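Long-range contact in type III effector NopAA (Sinorhizobium fredii USDA 257, PDB 6SDU), which hydrolyses xyloglucan as a secreted type III effector of the glycosyl hydrolase 12 family: residues W58-S72 and G215-F229. Numbering follows the deposited sequence.
Sequences WSVWSDQPNTPGIKS and GVEITSSPGGKNFNF
At one end of the beta-jelly-roll sandwich of glycosyl hydrolase family 12, the two connections that cross from one sheet to the other, 63-71 and 219-224, meet, and strand 58-62 pairs antiparallel with strand 225-229. Trp58, Val60 and Ser62 exchange backbone hydrogen bonds with Phe229, Phe227 and Lys225, and the side chains of Trp58, Val60, Phe227 and Phe229 turn into the space between the sheets. There the six-membered ring of Trp58 and the Phe229 ring form an offset stack, centroids 4.2 Å apart and planes at 17°, while Phe229 CB sits over the indole five-membered ring in a CH-pi contact. Chi1 (66°) puts the indole beside the Phe229 side chain, both pointing the same way, and chi2 (-80°) turns its face to the phenyl ring. Val60 CG1 lies at the edge of the Phe229 ring and also faces Val216 of the other sheet. Ile218 CD1 presses on Ser62 CB at a tight 3.4 Å.

Where the strands end, Ser221 OG joins its loop to both strand 58-62 and the loop after it: it donates to Ser62 O (2.7 Å) from above the carbonyl plane and accepts from Gln64 N, while Lys225 N reaches Ser62 O from the opposite face. The type II turn Ser221-Gly224 is closed by Gly224 N to Ser221 O; Asp63 OD1 adds a bent bond from Gly223 N (3.1 Å), met from above the carboxylate plane, and a water links Trp61 NE1 to Gly223 O.

Ile70 CD1 packs 3.9 Å from OE2 of Glu217, which hydrogen-bonds the bound glucose unit. The next residue, Lys71, heads elsewhere, placing NZ 2.7 Å from Thr219 O, in the carbonyl plane, and donating to Thr67 O and Gly69 O. Two carbonyls of its own loop and one from across the contact thus surround the ammonium group, probably stabilising its charge and fixing the loop that carries Ile70 into the sugar pocket.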
loop_
_atom_site.group_PDB
_atom_site.type_symbol
_atom_site.label_atom_id
_atom_site.label_comp_id
_atom_site.label_asym_id
_atom_site.label_seq_id
_atom_site.Cartn_x
_atom_site.Cartn_y
_atom_site.Cartn_z
ATOM N N TRP A 58 13.716 0.003 6.641
ATOM C CA TRP A 58 13.602 1.421 6.346
ATOM C C TRP A 58 12.582 2.070 7.274
ATOM O O TRP A 58 11.901 1.403 8.066
ATOM C CB TRP A 58 13.249 1.662 4.871
ATOM C CG TRP A 58 11.920 1.200 4.403
ATOM C CD1 TRP A 58 11.561 -0.089 4.062
ATOM C CD2 TRP A 58 10.779 2.022 4.112
ATOM N NE1 TRP A 58 10.254 -0.109 3.618
ATOM C CE2 TRP A 58 9.750 1.166 3.640
ATOM C CE3 TRP A 58 10.530 3.395 4.196
ATOM C CZ2 TRP A 58 8.491 1.647 3.252
ATOM C CZ3 TRP A 58 9.268 3.866 3.848
ATOM C CH2 TRP A 58 8.266 2.994 3.372
ATOM N N SER A 59 12.552 3.400 7.221
ATOM C CA SER A 59 11.702 4.192 8.086
ATOM C C SER A 59 11.342 5.494 7.374
ATOM O O SER A 59 12.039 5.925 6.446
ATOM C CB SER A 59 12.436 4.431 9.424
ATOM O OG SER A 59 11.954 5.568 10.090
ATOM N N VAL A 60 10.231 6.103 7.805
ATOM C CA VAL A 60 9.803 7.416 7.328
ATOM C C VAL A 60 9.093 8.167 8.459
ATOM O O VAL A 60 8.305 7.582 9.216
ATOM C CB VAL A 60 8.902 7.302 6.085
ATOM C CG1 VAL A 60 7.673 6.455 6.398
ATOM C CG2 VAL A 60 8.510 8.693 5.617
ATOM N N TRP A 61 9.414 9.455 8.604
ATOM C CA TRP A 61 8.712 10.376 9.501
ATOM C C TRP A 61 8.040 11.464 8.687
ATOM O O TRP A 61 8.641 11.983 7.746
ATOM C CB TRP A 61 9.654 11.012 10.498
ATOM C CG TRP A 61 9.066 12.115 11.324
ATOM C CD1 TRP A 61 8.487 12.007 12.598
ATOM C CD2 TRP A 61 9.046 13.519 11.004
ATOM N NE1 TRP A 61 8.109 13.253 13.048
ATOM C CE2 TRP A 61 8.453 14.199 12.114
ATOM C CE3 TRP A 61 9.474 14.267 9.906
ATOM C CZ2 TRP A 61 8.242 15.587 12.126
ATOM C CZ3 TRP A 61 9.279 15.668 9.931
ATOM C CH2 TRP A 61 8.674 16.306 11.044
ATOM N N SER A 62 6.796 11.797 9.020
ATOM C CA SER A 62 6.055 12.760 8.217
ATOM C C SER A 62 5.141 13.575 9.108
ATOM O O SER A 62 4.522 13.029 10.015
ATOM C CB SER A 62 5.248 12.035 7.107
ATOM O OG SER A 62 4.715 12.926 6.137
ATOM N N ASP A 63 5.060 14.876 8.844
ATOM C CA ASP A 63 4.195 15.836 9.544
ATOM C C ASP A 63 3.246 16.502 8.537
ATOM O O ASP A 63 3.516 17.608 8.060
ATOM C CB ASP A 63 5.092 16.891 10.249
ATOM C CG ASP A 63 4.295 17.942 10.997
ATOM O OD1 ASP A 63 3.049 17.894 10.971
ATOM O OD2 ASP A 63 4.926 18.840 11.613
ATOM N N GLN A 64 2.132 15.842 8.229
ATOM C CA GLN A 64 1.151 16.318 7.255
ATOM C C GLN A 64 -0.057 16.949 7.949
ATOM O O GLN A 64 -0.491 16.464 9.008
ATOM C CB GLN A 64 0.702 15.161 6.361
ATOM C CG GLN A 64 1.875 14.515 5.620
ATOM C CD GLN A 64 2.689 15.530 4.827
ATOM O OE1 GLN A 64 2.121 16.418 4.189
ATOM N NE2 GLN A 64 4.016 15.377 4.827
ATOM N N PRO A 65 -0.593 18.052 7.429
ATOM C CA PRO A 65 -1.673 18.750 8.139
ATOM C C PRO A 65 -2.996 18.003 8.092
ATOM O O PRO A 65 -3.255 17.159 7.219
ATOM C CB PRO A 65 -1.777 20.083 7.394
ATOM C CG PRO A 65 -1.410 19.722 5.982
ATOM C CD PRO A 65 -0.294 18.699 6.131
ATOM N N ASN A 66 -3.866 18.383 9.029
ATOM C CA ASN A 66 -5.218 17.825 9.157
ATOM C C ASN A 66 -6.168 18.435 8.117
ATOM O O ASN A 66 -7.085 19.209 8.412
ATOM C CB ASN A 66 -5.771 18.038 10.557
ATOM C CG ASN A 66 -6.943 17.132 10.824
ATOM O OD1 ASN A 66 -6.953 15.993 10.366
ATOM N ND2 ASN A 66 -7.983 17.660 11.462
ATOM N N THR A 67 -5.921 18.091 6.864
ATOM C CA THR A 67 -6.685 18.610 5.741
ATOM C C THR A 67 -7.078 17.458 4.833
ATOM O O THR A 67 -6.475 16.379 4.902
ATOM C CB THR A 67 -5.864 19.653 4.970
ATOM O OG1 THR A 67 -4.749 19.026 4.323
ATOM C CG2 THR A 67 -5.344 20.713 5.909
ATOM N N PRO A 68 -8.073 17.652 3.958
ATOM C CA PRO A 68 -8.534 16.540 3.105
ATOM C C PRO A 68 -7.469 16.017 2.141
ATOM O O PRO A 68 -6.623 16.755 1.641
ATOM C CB PRO A 68 -9.702 17.160 2.308
ATOM C CG PRO A 68 -10.099 18.426 3.069
ATOM C CD PRO A 68 -8.839 18.891 3.722
ATOM N N GLY A 69 -7.562 14.730 1.843
ATOM C CA GLY A 69 -6.789 14.142 0.755
ATOM C C GLY A 69 -5.468 13.549 1.197
ATOM O O GLY A 69 -4.855 13.971 2.185
ATOM N N ILE A 70 -5.031 12.538 0.437
ATOM C CA ILE A 70 -3.732 11.901 0.648
ATOM C C ILE A 70 -2.616 12.857 0.240
ATOM O O ILE A 70 -2.644 13.435 -0.855
ATOM C CB ILE A 70 -3.675 10.577 -0.134
ATOM C CG1 ILE A 70 -4.630 9.585 0.508
ATOM C CG2 ILE A 70 -2.292 9.948 -0.136
ATOM C CD1 ILE A 70 -4.814 8.425 -0.329
ATOM N N LYS A 71 -1.629 13.046 1.126
ATOM C CA LYS A 71 -0.519 13.951 0.840
ATOM C C LYS A 71 0.714 13.237 0.322
ATOM O O LYS A 71 1.474 13.828 -0.450
ATOM C CB LYS A 71 -0.097 14.760 2.085
ATOM C CG LYS A 71 -1.231 15.335 2.907
ATOM C CD LYS A 71 -2.083 16.254 2.074
ATOM C CE LYS A 71 -3.059 16.998 2.966
ATOM N NZ LYS A 71 -3.941 16.105 3.800
ATOM N N SER A 72 0.938 11.985 0.724
ATOM C CA SER A 72 2.200 11.340 0.427
ATOM C C SER A 72 2.040 9.827 0.438
ATOM O O SER A 72 1.104 9.278 1.030
ATOM C CB SER A 72 3.248 11.780 1.447
ATOM O OG SER A 72 2.900 11.288 2.739
ATOM N N GLY A 215 4.192 0.765 1.629
ATOM C CA GLY A 215 4.461 2.025 2.303
ATOM C C GLY A 215 3.242 2.497 3.057
ATOM O O GLY A 215 2.424 1.679 3.482
ATOM N N VAL A 216 3.146 3.815 3.275
ATOM C CA VAL A 216 2.010 4.400 3.984
ATOM C C VAL A 216 1.459 5.598 3.203
ATOM O O VAL A 216 2.205 6.518 2.834
ATOM C CB VAL A 216 2.387 4.769 5.445
ATOM C CG1 VAL A 216 3.557 5.710 5.510
ATOM C CG2 VAL A 216 1.193 5.312 6.225
ATOM N N GLU A 217 0.143 5.589 2.949
ATOM C CA GLU A 217 -0.540 6.742 2.364
ATOM C C GLU A 217 -0.963 7.637 3.521
ATOM O O GLU A 217 -1.861 7.264 4.285
ATOM C CB GLU A 217 -1.773 6.306 1.577
ATOM C CG GLU A 217 -1.501 5.430 0.344
ATOM C CD GLU A 217 -2.772 5.073 -0.413
ATOM O OE1 GLU A 217 -3.732 4.529 0.214
ATOM O OE2 GLU A 217 -2.811 5.341 -1.633
ATOM N N ILE A 218 -0.345 8.812 3.657
ATOM C CA ILE A 218 -0.606 9.684 4.802
ATOM C C ILE A 218 -1.587 10.774 4.402
ATOM O O ILE A 218 -1.315 11.591 3.513
ATOM C CB ILE A 218 0.688 10.287 5.357
ATOM C CG1 ILE A 218 1.656 9.174 5.712
ATOM C CG2 ILE A 218 0.388 11.169 6.598
ATOM C CD1 ILE A 218 2.997 9.664 6.082
ATOM N N THR A 219 -2.723 10.809 5.084
ATOM C CA THR A 219 -3.636 11.920 4.912
ATOM C C THR A 219 -3.377 12.996 5.962
ATOM O O THR A 219 -3.355 14.186 5.636
ATOM C CB THR A 219 -5.091 11.418 4.918
ATOM O OG1 THR A 219 -5.328 10.678 3.705
ATOM C CG2 THR A 219 -6.089 12.585 4.983
ATOM N N SER A 220 -3.167 12.607 7.215
ATOM C CA SER A 220 -2.888 13.576 8.271
ATOM C C SER A 220 -1.942 12.965 9.310
ATOM O O SER A 220 -2.130 11.815 9.717
ATOM C CB SER A 220 -4.221 14.024 8.881
ATOM O OG SER A 220 -4.070 14.634 10.141
ATOM N N SER A 221 -0.910 13.716 9.721
ATOM C CA SER A 221 -0.042 13.287 10.815
ATOM C C SER A 221 0.490 14.507 11.560
ATOM O O SER A 221 1.705 14.635 11.747
ATOM C CB SER A 221 1.125 12.435 10.297
ATOM O OG SER A 221 1.930 13.154 9.384
ATOM N N PRO A 222 -0.385 15.395 12.034
ATOM C CA PRO A 222 0.074 16.686 12.560
ATOM C C PRO A 222 0.955 16.494 13.787
ATOM O O PRO A 222 0.641 15.705 14.682
ATOM C CB PRO A 222 -1.225 17.411 12.912
ATOM C CG PRO A 222 -2.327 16.546 12.369
ATOM C CD PRO A 222 -1.812 15.182 12.323
ATOM N N GLY A 223 2.054 17.233 13.826
ATOM C CA GLY A 223 3.038 17.080 14.875
ATOM C C GLY A 223 4.104 16.082 14.526
ATOM O O GLY A 223 5.060 15.915 15.295
ATOM N N GLY A 224 3.953 15.394 13.396
ATOM C CA GLY A 224 4.936 14.427 12.969
ATOM C C GLY A 224 4.622 13.053 13.520
ATOM O O GLY A 224 4.380 12.907 14.719
ATOM N N LYS A 225 4.585 12.038 12.661
ATOM C CA LYS A 225 4.384 10.676 13.115
ATOM C C LYS A 225 5.384 9.779 12.397
ATOM O O LYS A 225 5.680 9.974 11.206
ATOM C CB LYS A 225 2.936 10.230 12.898
ATOM C CG LYS A 225 2.038 10.657 14.055
ATOM C CD LYS A 225 0.611 10.834 13.657
ATOM C CE LYS A 225 -0.207 11.196 14.891
ATOM N NZ LYS A 225 0.576 12.038 15.821
ATOM N N ASN A 226 5.859 8.764 13.120
ATOM C CA ASN A 226 6.953 7.923 12.670
ATOM C C ASN A 226 6.434 6.541 12.299
ATOM O O ASN A 226 5.593 5.980 13.009
ATOM C CB ASN A 226 8.009 7.817 13.774
ATOM C CG ASN A 226 9.312 7.240 13.270
ATOM O OD1 ASN A 226 9.962 7.834 12.411
ATOM N ND2 ASN A 226 9.723 6.109 13.819
ATOM N N PHE A 227 6.949 5.993 11.191
ATOM C CA PHE A 227 6.615 4.642 10.735
ATOM C C PHE A 227 7.909 3.885 10.485
ATOM O O PHE A 227 8.735 4.333 9.691
ATOM C CB PHE A 227 5.775 4.671 9.449
ATOM C CG PHE A 227 4.460 5.399 9.584
ATOM C CD1 PHE A 227 4.412 6.782 9.508
ATOM C CD2 PHE A 227 3.270 4.696 9.761
ATOM C CE1 PHE A 227 3.203 7.456 9.610
ATOM C CE2 PHE A 227 2.064 5.363 9.873
ATOM C CZ PHE A 227 2.033 6.745 9.818
ATOM N N ASN A 228 8.103 2.764 11.175
ATOM C CA ASN A 228 9.287 1.937 10.998
ATOM C C ASN A 228 8.917 0.634 10.299
ATOM O O ASN A 228 8.019 -0.092 10.752
ATOM C CB ASN A 228 9.965 1.605 12.333
ATOM C CG ASN A 228 10.503 2.827 13.040
ATOM O OD1 ASN A 228 11.326 3.554 12.492
ATOM N ND2 ASN A 228 10.066 3.043 14.278
ATOM N N PHE A 229 9.644 0.305 9.242
ATOM C CA PHE A 229 9.427 -0.953 8.543
ATOM C C PHE A 229 10.690 -1.737 8.863
ATOM O O PHE A 229 11.716 -1.597 8.192
ATOM C CB PHE A 229 9.173 -0.719 7.049
ATOM C CG PHE A 229 7.947 0.133 6.782
ATOM C CD1 PHE A 229 6.689 -0.441 6.689
ATOM C CD2 PHE A 229 8.049 1.509 6.669
ATOM C CE1 PHE A 229 5.554 0.345 6.456
ATOM C CE2 PHE A 229 6.909 2.309 6.456
ATOM C CZ PHE A 229 5.667 1.730 6.359
HETATM O O HOH W 1 7.406 14.858 15.782
#